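Leucine aminopeptidase 1 (Caenorhabditis elegans, PDB 2HC9) removes N-terminal amino acids, preferably leucine, from peptides as a two-zinc M17 aminopeptidase and probably serves as a digestive enzyme. Local coordinates at residues Pro118-His123 and Val161-Leu166; Asn157-Phe162 and Ser485-Lys490. The protein carries 1 engineered substitution. All blocks are in the same frame, centred on the assembly; numbering follows the deposited sequence.

Overall arrangement
Both interactions use helix 157-178, and together they illustrate how packing changes as a helix passes from the edge of a fold toward its interior. Interaction 1 sets residues 161-166 against the start of helix 120-128; every touching residue is buried and the chemistry is wholly apolar. Interaction 2, about 8 Å away between centres, joins the first turns of the same helix to the C-terminal residues 485-490; it is partly buried and adds two carboxylate hydrogen bonds to its apolar part. Phe162 serves both, and Leu121 CD1 meets Leu489 CD2 at 3.6 Å, making the two apolar parts continuous. Neither lies near the zinc site.

Interaction 1 of 2, residues Pro118-His123 and Val161-Leu166; sequences PDVLSH and VFLTDL
Leu121 and Leu166 meet at about a right angle, and Leu121 is split between two partners, its CG and CD2 going to Leu166 and its CD1 to the edge of the Phe162 ring. The CD2 methyl of Leu166 reaches the branch point of its partner, lying 3.7 Å from Leu121 CG, and it touches the CD2 methyl of Leu121 as well. The other methyl of Leu121 turns to the aromatic ring: Leu121 CD1 sits 3.7 Å from Phe162 CE2, near the ring plane. Leu121 has CG anti to its backbone nitrogen (chi1 -174°), which carries the two methyls forward to these separate partners although its CB does not point directly at the opposing helix.

The CB of Leu163 is directed at helix 120-128, and its two methyls are likewise shared out. One packs against the backbone, with Leu163 CD2 3.8 Å from Leu121 CA; the other meets Val120, Leu163 CD1 lying 3.6 Å from Val120 CG1, where the two side chains again cross at about a right angle. This is helix-to-helix packing within an M17 aminopeptidase: helix 120-128, which follows strand 108-114 of the N-terminal domain's mixed sheet, rests on helix 157-178, which follows the neighbouring strand 145-151. The nearest CA atoms, Leu121 CA and Leu163 CA, are 6.9 Å apart, and no hydrogen bond crosses the interface. Just before Val120, Asp119 forms a salt bridge with Lys25. Strand 3-8 adds Val6 against Leu163, while helix 473-480 contributes Thr478 to Leu121 and Ser477 to both Phe162 and Leu166.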
ATOM      1  N   PRO A 118      29.846  29.040 -28.967  1.00 24.63           N
ATOM      2  CA  PRO A 118      28.922  28.970 -27.830  1.00 25.46           C
ATOM      3  C   PRO A 118      28.566  27.548 -27.375  1.00 21.32           C
ATOM      4  O   PRO A 118      28.056  27.387 -26.268  1.00 21.66           O
ATOM      5  CB  PRO A 118      27.667  29.676 -28.357  1.00 28.85           C
ATOM      6  CG  PRO A 118      28.132  30.503 -29.525  1.00 28.83           C
ATOM      7  CD  PRO A 118      29.184  29.635 -30.153  1.00 26.04           C
ATOM      8  N   ASP A 119      28.812  26.543 -28.219  1.00 17.96           N
ATOM      9  CA  ASP A 119      28.490  25.148 -27.903  1.00 19.18           C
ATOM     10  C   ASP A 119      29.630  24.382 -27.262  1.00 19.48           C
ATOM     11  O   ASP A 119      29.396  23.320 -26.694  1.00 16.74           O
ATOM     12  CB  ASP A 119      28.079  24.385 -29.155  1.00 16.29           C
ATOM     13  CG  ASP A 119      26.681  24.790 -29.667  1.00 22.97           C
ATOM     14  OD1 ASP A 119      25.957  25.516 -28.951  1.00 21.14           O
ATOM     15  OD2 ASP A 119      26.331  24.394 -30.792  1.00 23.87           O
ATOM     16  N   VAL A 120      30.865  24.874 -27.406  1.00 18.59           N
ATOM     17  CA  VAL A 120      32.038  24.054 -27.091  1.00 19.25           C
ATOM     18  C   VAL A 120      32.016  23.533 -25.649  1.00 17.25           C
ATOM     19  O   VAL A 120      32.232  22.338 -25.420  1.00 17.20           O
ATOM     20  CB  VAL A 120      33.363  24.807 -27.349  1.00 21.28           C
ATOM     21  CG1 VAL A 120      34.548  23.990 -26.782  1.00 16.58           C
ATOM     22  CG2 VAL A 120      33.525  25.060 -28.863  1.00 17.94           C
ATOM     23  N   LEU A 121      31.770  24.416 -24.679  1.00 16.60           N
ATOM     24  CA  LEU A 121      31.894  24.007 -23.278  1.00 17.68           C
ATOM     25  C   LEU A 121      30.907  22.877 -22.917  1.00 17.15           C
ATOM     26  O   LEU A 121      31.284  21.877 -22.317  1.00 16.31           O
ATOM     27  CB  LEU A 121      31.688  25.218 -22.360  1.00 19.60           C
ATOM     28  CG  LEU A 121      31.930  24.997 -20.866  1.00 17.61           C
ATOM     29  CD1 LEU A 121      32.411  26.303 -20.258  1.00 17.85           C
ATOM     30  CD2 LEU A 121      30.647  24.485 -20.115  1.00 17.92           C
ATOM     31  N   SER A 122      29.634  23.056 -23.273  1.00 17.95           N
ATOM     32  CA  SER A 122      28.611  22.048 -22.955  1.00 18.35           C
ATOM     33  C   SER A 122      28.882  20.739 -23.679  1.00 18.49           C
ATOM     34  O   SER A 122      28.648  19.650 -23.123  1.00 17.55           O
ATOM     35  CB  SER A 122      27.213  22.563 -23.324  1.00 18.93           C
ATOM     36  OG  SER A 122      27.144  22.775 -24.719  1.00 19.56           O
ATOM     37  N   HIS A 123      29.371  20.837 -24.927  1.00 15.24           N
ATOM     38  CA  HIS A 123      29.633  19.637 -25.726  1.00 15.51           C
ATOM     39  C   HIS A 123      30.804  18.856 -25.156  1.00 16.51           C
ATOM     40  O   HIS A 123      30.738  17.627 -25.024  1.00 17.10           O
ATOM     41  CB  HIS A 123      29.908  20.021 -27.186  1.00 15.31           C
ATOM     42  CG  HIS A 123      28.669  20.414 -27.938  1.00 16.35           C
ATOM     43  ND1 HIS A 123      28.583  20.375 -29.317  1.00 18.34           N
ATOM     44  CD2 HIS A 123      27.446  20.802 -27.499  1.00 17.33           C
ATOM     45  CE1 HIS A 123      27.377  20.770 -29.695  1.00 22.86           C
ATOM     46  NE2 HIS A 123      26.667  21.033 -28.613  1.00 18.31           N
ATOM     47  N   VAL A 161      43.004  24.329 -21.902  1.00 16.72           N
ATOM     48  CA  VAL A 161      43.431  23.964 -20.528  1.00 16.27           C
ATOM     49  C   VAL A 161      42.206  23.957 -19.615  1.00 16.91           C
ATOM     50  O   VAL A 161      41.982  22.998 -18.858  1.00 14.12           O
ATOM     51  CB  VAL A 161      44.494  24.943 -19.933  1.00 20.88           C
ATOM     52  CG1 VAL A 161      44.924  24.483 -18.546  1.00 20.23           C
ATOM     53  CG2 VAL A 161      45.747  24.985 -20.826  1.00 14.80           C
ATOM     54  N   PHE A 162      41.432  25.032 -19.679  1.00 15.44           N
ATOM     55  CA  PHE A 162      40.233  25.097 -18.839  1.00 16.66           C
ATOM     56  C   PHE A 162      39.285  23.918 -19.127  1.00 16.29           C
ATOM     57  O   PHE A 162      38.746  23.326 -18.203  1.00 17.08           O
ATOM     58  CB  PHE A 162      39.475  26.436 -18.983  1.00 16.16           C
ATOM     59  CG  PHE A 162      38.085  26.348 -18.422  1.00 16.84           C
ATOM     60  CD1 PHE A 162      37.892  26.308 -17.032  1.00 22.34           C
ATOM     61  CD2 PHE A 162      37.000  26.145 -19.264  1.00 20.56           C
ATOM     62  CE1 PHE A 162      36.593  26.142 -16.505  1.00 18.87           C
ATOM     63  CE2 PHE A 162      35.722  25.969 -18.745  1.00 21.13           C
ATOM     64  CZ  PHE A 162      35.528  25.951 -17.383  1.00 18.71           C
ATOM     65  N   LEU A 163      39.060  23.602 -20.401  1.00 15.49           N
ATOM     66  CA  LEU A 163      38.129  22.526 -20.770  1.00 16.95           C
ATOM     67  C   LEU A 163      38.637  21.157 -20.299  1.00 19.43           C
ATOM     68  O   LEU A 163      37.858  20.291 -19.924  1.00 16.29           O
ATOM     69  CB  LEU A 163      37.898  22.532 -22.291  1.00 14.84           C
ATOM     70  CG  LEU A 163      37.105  23.751 -22.806  1.00 21.15           C
ATOM     71  CD1 LEU A 163      37.224  23.848 -24.350  1.00 17.92           C
ATOM     72  CD2 LEU A 163      35.622  23.674 -22.399  1.00 18.27           C
ATOM     73  N   THR A 164      39.955  20.962 -20.313  1.00 16.27           N
ATOM     74  CA  THR A 164      40.532  19.753 -19.733  1.00 15.61           C
ATOM     75  C   THR A 164      40.275  19.690 -18.218  1.00 14.24           C
ATOM     76  O   THR A 164      39.942  18.630 -17.678  1.00 16.94           O
ATOM     77  CB  THR A 164      42.056  19.715 -20.034  1.00 17.21           C
ATOM     78  OG1 THR A 164      42.229  19.740 -21.457  1.00 16.31           O
ATOM     79  CG2 THR A 164      42.717  18.469 -19.461  1.00 19.84           C
ATOM     80  N   ASP A 165      40.459  20.826 -17.540  1.00 14.60           N
ATOM     81  CA  ASP A 165      40.185  20.915 -16.105  1.00 16.68           C
ATOM     82  C   ASP A 165      38.697  20.737 -15.818  1.00 16.86           C
ATOM     83  O   ASP A 165      38.323  20.110 -14.817  1.00 15.92           O
ATOM     84  CB  ASP A 165      40.636  22.263 -15.572  1.00 14.82           C
ATOM     85  CG  ASP A 165      42.153  22.356 -15.407  1.00 19.96           C
ATOM     86  OD1 ASP A 165      42.814  21.309 -15.274  1.00 20.03           O
ATOM     87  OD2 ASP A 165      42.665  23.484 -15.392  1.00 19.78           O
ATOM     88  N   LEU A 166      37.855  21.301 -16.675  1.00 14.11           N
ATOM     89  CA  LEU A 166      36.414  21.118 -16.499  1.00 15.34           C
ATOM     90  C   LEU A 166      36.025  19.648 -16.689  1.00 16.28           C
ATOM     91  O   LEU A 166      35.255  19.095 -15.892  1.00 16.56           O
ATOM     92  CB  LEU A 166      35.633  21.990 -17.485  1.00 16.62           C
ATOM     93  CG  LEU A 166      34.106  21.785 -17.430  1.00 20.43           C
ATOM     94  CD1 LEU A 166      33.564  22.208 -16.052  1.00 17.48           C
ATOM     95  CD2 LEU A 166      33.447  22.569 -18.567  1.00 16.36           C
TER

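Interaction 2 of 2, residues Asn157-Phe162 and Ser485-Lys490; sequences NEDAVF and SVPMLK
Leu489 faces the Phe162 ring in a CH-pi contact, with Leu489 CD1 3.8 Å from the ring centroid and 15° off the ring normal. The two side chains approach from opposite directions, and the methyl lies over one face, toward the rim. Val486 crosses the phenylalanine side chain at about a right angle, and both its methyls pack near the ring's root, the nearer being Val486 CG1 at 3.6 Å from Phe162 CB. Met488 extends the apolar patch: its sulfur lies beside Asp159 CB, and the side chain continues toward Val120 and Leu121 of helix 120-128.

Outward from this patch, Asp159 grips the backbone of the tail. Asp159 OD1 accepts the Met488 N-H at 2.8 Å, on the syn side and 26° out of the carboxylate plane, while its other oxygen, OD2, takes the N-H of Thr156. The two bonds together should hold the carboxylate against rotation. At the rim, the extended Glu158 chain passes obliquely over Pro487 CD, its CG anti to the backbone nitrogen (chi1 178°), and Glu158 OE2 receives the Ser485 hydroxyl at 2.8 Å, nearly along its own C-O axis. With an alanine in place of Glu158, the Ser485 hydroxyl would probably lose its carboxylate acceptor and Pro487 CD its cover on that side. Ser485 is also joined to His292 through the backbone, and its OG makes a weak hydrogen bond to His292 O.

The arrangement is a chain terminus docked on a helix: residues 485-490, with a 3-10 turn at 487-489, set the C-terminal tail on the start of helix 157-178.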
ATOM      1  N   ASN A 157      44.369  28.343 -26.684  1.00 23.85           N
ATOM      2  CA  ASN A 157      45.045  27.291 -25.924  1.00 26.73           C
ATOM      3  C   ASN A 157      44.696  27.319 -24.426  1.00 22.47           C
ATOM      4  O   ASN A 157      44.551  26.266 -23.807  1.00 19.71           O
ATOM      5  CB  ASN A 157      46.568  27.340 -26.147  1.00 27.41           C
ATOM      6  CG  ASN A 157      46.975  26.889 -27.557  1.00 29.03           C
ATOM      7  OD1 ASN A 157      46.152  26.422 -28.355  1.00 29.52           O
ATOM      8  ND2 ASN A 157      48.263  27.011 -27.857  1.00 32.77           N
ATOM      9  N   GLU A 158      44.528  28.513 -23.859  1.00 18.08           N
ATOM     10  CA  GLU A 158      44.074  28.641 -22.484  1.00 20.61           C
ATOM     11  C   GLU A 158      42.670  28.046 -22.295  1.00 20.24           C
ATOM     12  O   GLU A 158      42.401  27.378 -21.293  1.00 20.00           O
ATOM     13  CB  GLU A 158      44.092  30.106 -22.034  1.00 27.28           C
ATOM     14  CG  GLU A 158      43.563  30.292 -20.604  1.00 33.05           C
ATOM     15  CD  GLU A 158      43.762  31.698 -20.041  1.00 46.43           C
ATOM     16  OE1 GLU A 158      43.952  32.669 -20.823  1.00 45.59           O
ATOM     17  OE2 GLU A 158      43.709  31.828 -18.796  1.00 49.55           O
ATOM     18  N   ASP A 159      41.784  28.283 -23.256  1.00 16.39           N
ATOM     19  CA  ASP A 159      40.465  27.629 -23.236  1.00 15.95           C
ATOM     20  C   ASP A 159      40.581  26.106 -23.141  1.00 19.34           C
ATOM     21  O   ASP A 159      39.816  25.473 -22.410  1.00 18.23           O
ATOM     22  CB  ASP A 159      39.638  27.979 -24.461  1.00 18.00           C
ATOM     23  CG  ASP A 159      39.200  29.427 -24.493  1.00 19.94           C
ATOM     24  OD1 ASP A 159      39.015  30.057 -23.423  1.00 21.67           O
ATOM     25  OD2 ASP A 159      39.039  29.926 -25.625  1.00 20.43           O
ATOM     26  N   ALA A 160      41.531  25.527 -23.881  1.00 16.63           N
ATOM     27  CA  ALA A 160      41.667  24.076 -23.925  1.00 18.26           C
ATOM     28  C   ALA A 160      42.156  23.550 -22.573  1.00 19.59           C
ATOM     29  O   ALA A 160      41.732  22.472 -22.130  1.00 16.16           O
ATOM     30  CB  ALA A 160      42.570  23.622 -25.071  1.00 20.15           C
ATOM     31  N   VAL A 161      43.004  24.329 -21.902  1.00 16.72           N
ATOM     32  CA  VAL A 161      43.431  23.964 -20.528  1.00 16.27           C
ATOM     33  C   VAL A 161      42.206  23.957 -19.615  1.00 16.91           C
ATOM     34  O   VAL A 161      41.982  22.998 -18.858  1.00 14.12           O
ATOM     35  CB  VAL A 161      44.494  24.943 -19.933  1.00 20.88           C
ATOM     36  CG1 VAL A 161      44.924  24.483 -18.546  1.00 20.23           C
ATOM     37  CG2 VAL A 161      45.747  24.985 -20.826  1.00 14.80           C
ATOM     38  N   PHE A 162      41.432  25.032 -19.679  1.00 15.44           N
ATOM     39  CA  PHE A 162      40.233  25.097 -18.839  1.00 16.66           C
ATOM     40  C   PHE A 162      39.285  23.918 -19.127  1.00 16.29           C
ATOM     41  O   PHE A 162      38.746  23.326 -18.203  1.00 17.08           O
ATOM     42  CB  PHE A 162      39.475  26.436 -18.983  1.00 16.16           C
ATOM     43  CG  PHE A 162      38.085  26.348 -18.422  1.00 16.84           C
ATOM     44  CD1 PHE A 162      37.892  26.308 -17.032  1.00 22.34           C
ATOM     45  CD2 PHE A 162      37.000  26.145 -19.264  1.00 20.56           C
ATOM     46  CE1 PHE A 162      36.593  26.142 -16.505  1.00 18.87           C
ATOM     47  CE2 PHE A 162      35.722  25.969 -18.745  1.00 21.13           C
ATOM     48  CZ  PHE A 162      35.528  25.951 -17.383  1.00 18.71           C
ATOM     49  N   SER A 485      40.456  33.903 -15.601  1.00 22.20           N
ATOM     50  CA  SER A 485      41.253  34.340 -16.725  1.00 23.34           C
ATOM     51  C   SER A 485      40.880  33.657 -18.025  1.00 27.84           C
ATOM     52  O   SER A 485      41.577  33.856 -19.019  1.00 30.64           O
ATOM     53  CB  SER A 485      42.743  34.091 -16.452  1.00 27.49           C
ATOM     54  OG  SER A 485      42.990  32.712 -16.206  1.00 29.78           O
ATOM     55  N   VAL A 486      39.812  32.849 -18.046  1.00 18.67           N
ATOM     56  CA  VAL A 486      39.564  31.996 -19.213  1.00 20.32           C
ATOM     57  C   VAL A 486      38.842  32.765 -20.318  1.00 22.87           C
ATOM     58  O   VAL A 486      37.726  33.217 -20.107  1.00 22.75           O
ATOM     59  CB  VAL A 486      38.745  30.727 -18.842  1.00 16.98           C
ATOM     60  CG1 VAL A 486      38.666  29.786 -20.047  1.00 19.19           C
ATOM     61  CG2 VAL A 486      39.405  29.989 -17.660  1.00 16.50           C
ATOM     62  N   PRO A 487      39.464  32.897 -21.505  1.00 24.76           N
ATOM     63  CA  PRO A 487      38.839  33.715 -22.560  1.00 26.60           C
ATOM     64  C   PRO A 487      37.394  33.344 -22.886  1.00 27.22           C
ATOM     65  O   PRO A 487      36.539  34.219 -22.933  1.00 28.41           O
ATOM     66  CB  PRO A 487      39.757  33.478 -23.771  1.00 28.26           C
ATOM     67  CG  PRO A 487      41.097  33.244 -23.159  1.00 26.50           C
ATOM     68  CD  PRO A 487      40.790  32.393 -21.919  1.00 25.68           C
ATOM     69  N   MET A 488      37.107  32.056 -23.062  1.00 20.70           N
ATOM     70  CA  MET A 488      35.748  31.619 -23.411  1.00 20.74           C
ATOM     71  C   MET A 488      34.717  31.815 -22.293  1.00 26.87           C
ATOM     72  O   MET A 488      33.519  31.681 -22.543  1.00 26.54           O
ATOM     73  CB  MET A 488      35.708  30.161 -23.882  1.00 23.00           C
ATOM     74  CG  MET A 488      35.818  29.105 -22.740  1.00 21.93           C
ATOM     75  SD  MET A 488      36.049  27.402 -23.297  1.00 21.70           S
ATOM     76  CE  MET A 488      34.641  27.218 -24.430  1.00 21.67           C
ATOM     77  N   LEU A 489      35.180  32.090 -21.074  1.00 21.72           N
ATOM     78  CA  LEU A 489      34.261  32.349 -19.952  1.00 29.69           C
ATOM     79  C   LEU A 489      34.053  33.841 -19.715  1.00 37.59           C
ATOM     80  O   LEU A 489      33.245  34.238 -18.880  1.00 30.08           O
ATOM     81  CB  LEU A 489      34.795  31.728 -18.657  1.00 23.43           C
ATOM     82  CG  LEU A 489      34.980  30.206 -18.704  1.00 20.31           C
ATOM     83  CD1 LEU A 489      35.457  29.693 -17.350  1.00 17.47           C
ATOM     84  CD2 LEU A 489      33.675  29.499 -19.116  1.00 23.05           C
ATOM     85  N   LYS A 490      34.824  34.669 -20.402  1.00 43.94           N
ATOM     86  CA  LYS A 490      34.916  36.064 -20.010  1.00 48.14           C
ATOM     87  C   LYS A 490      33.950  36.871 -20.842  1.00 53.65           C
ATOM     88  O   LYS A 490      33.929  38.102 -20.761  1.00 67.76           O
ATOM     89  CB  LYS A 490      36.352  36.577 -20.116  1.00 53.58           C
ATOM     90  CG  LYS A 490      37.224  36.184 -18.903  1.00 55.20           C
ATOM     91  CD  LYS A 490      38.547  36.929 -18.900  1.00 60.10           C
ATOM     92  CE  LYS A 490      38.411  38.300 -18.255  1.00 64.55           C
ATOM     93  NZ  LYS A 490      39.741  38.917 -17.994  1.00 68.92           N
TER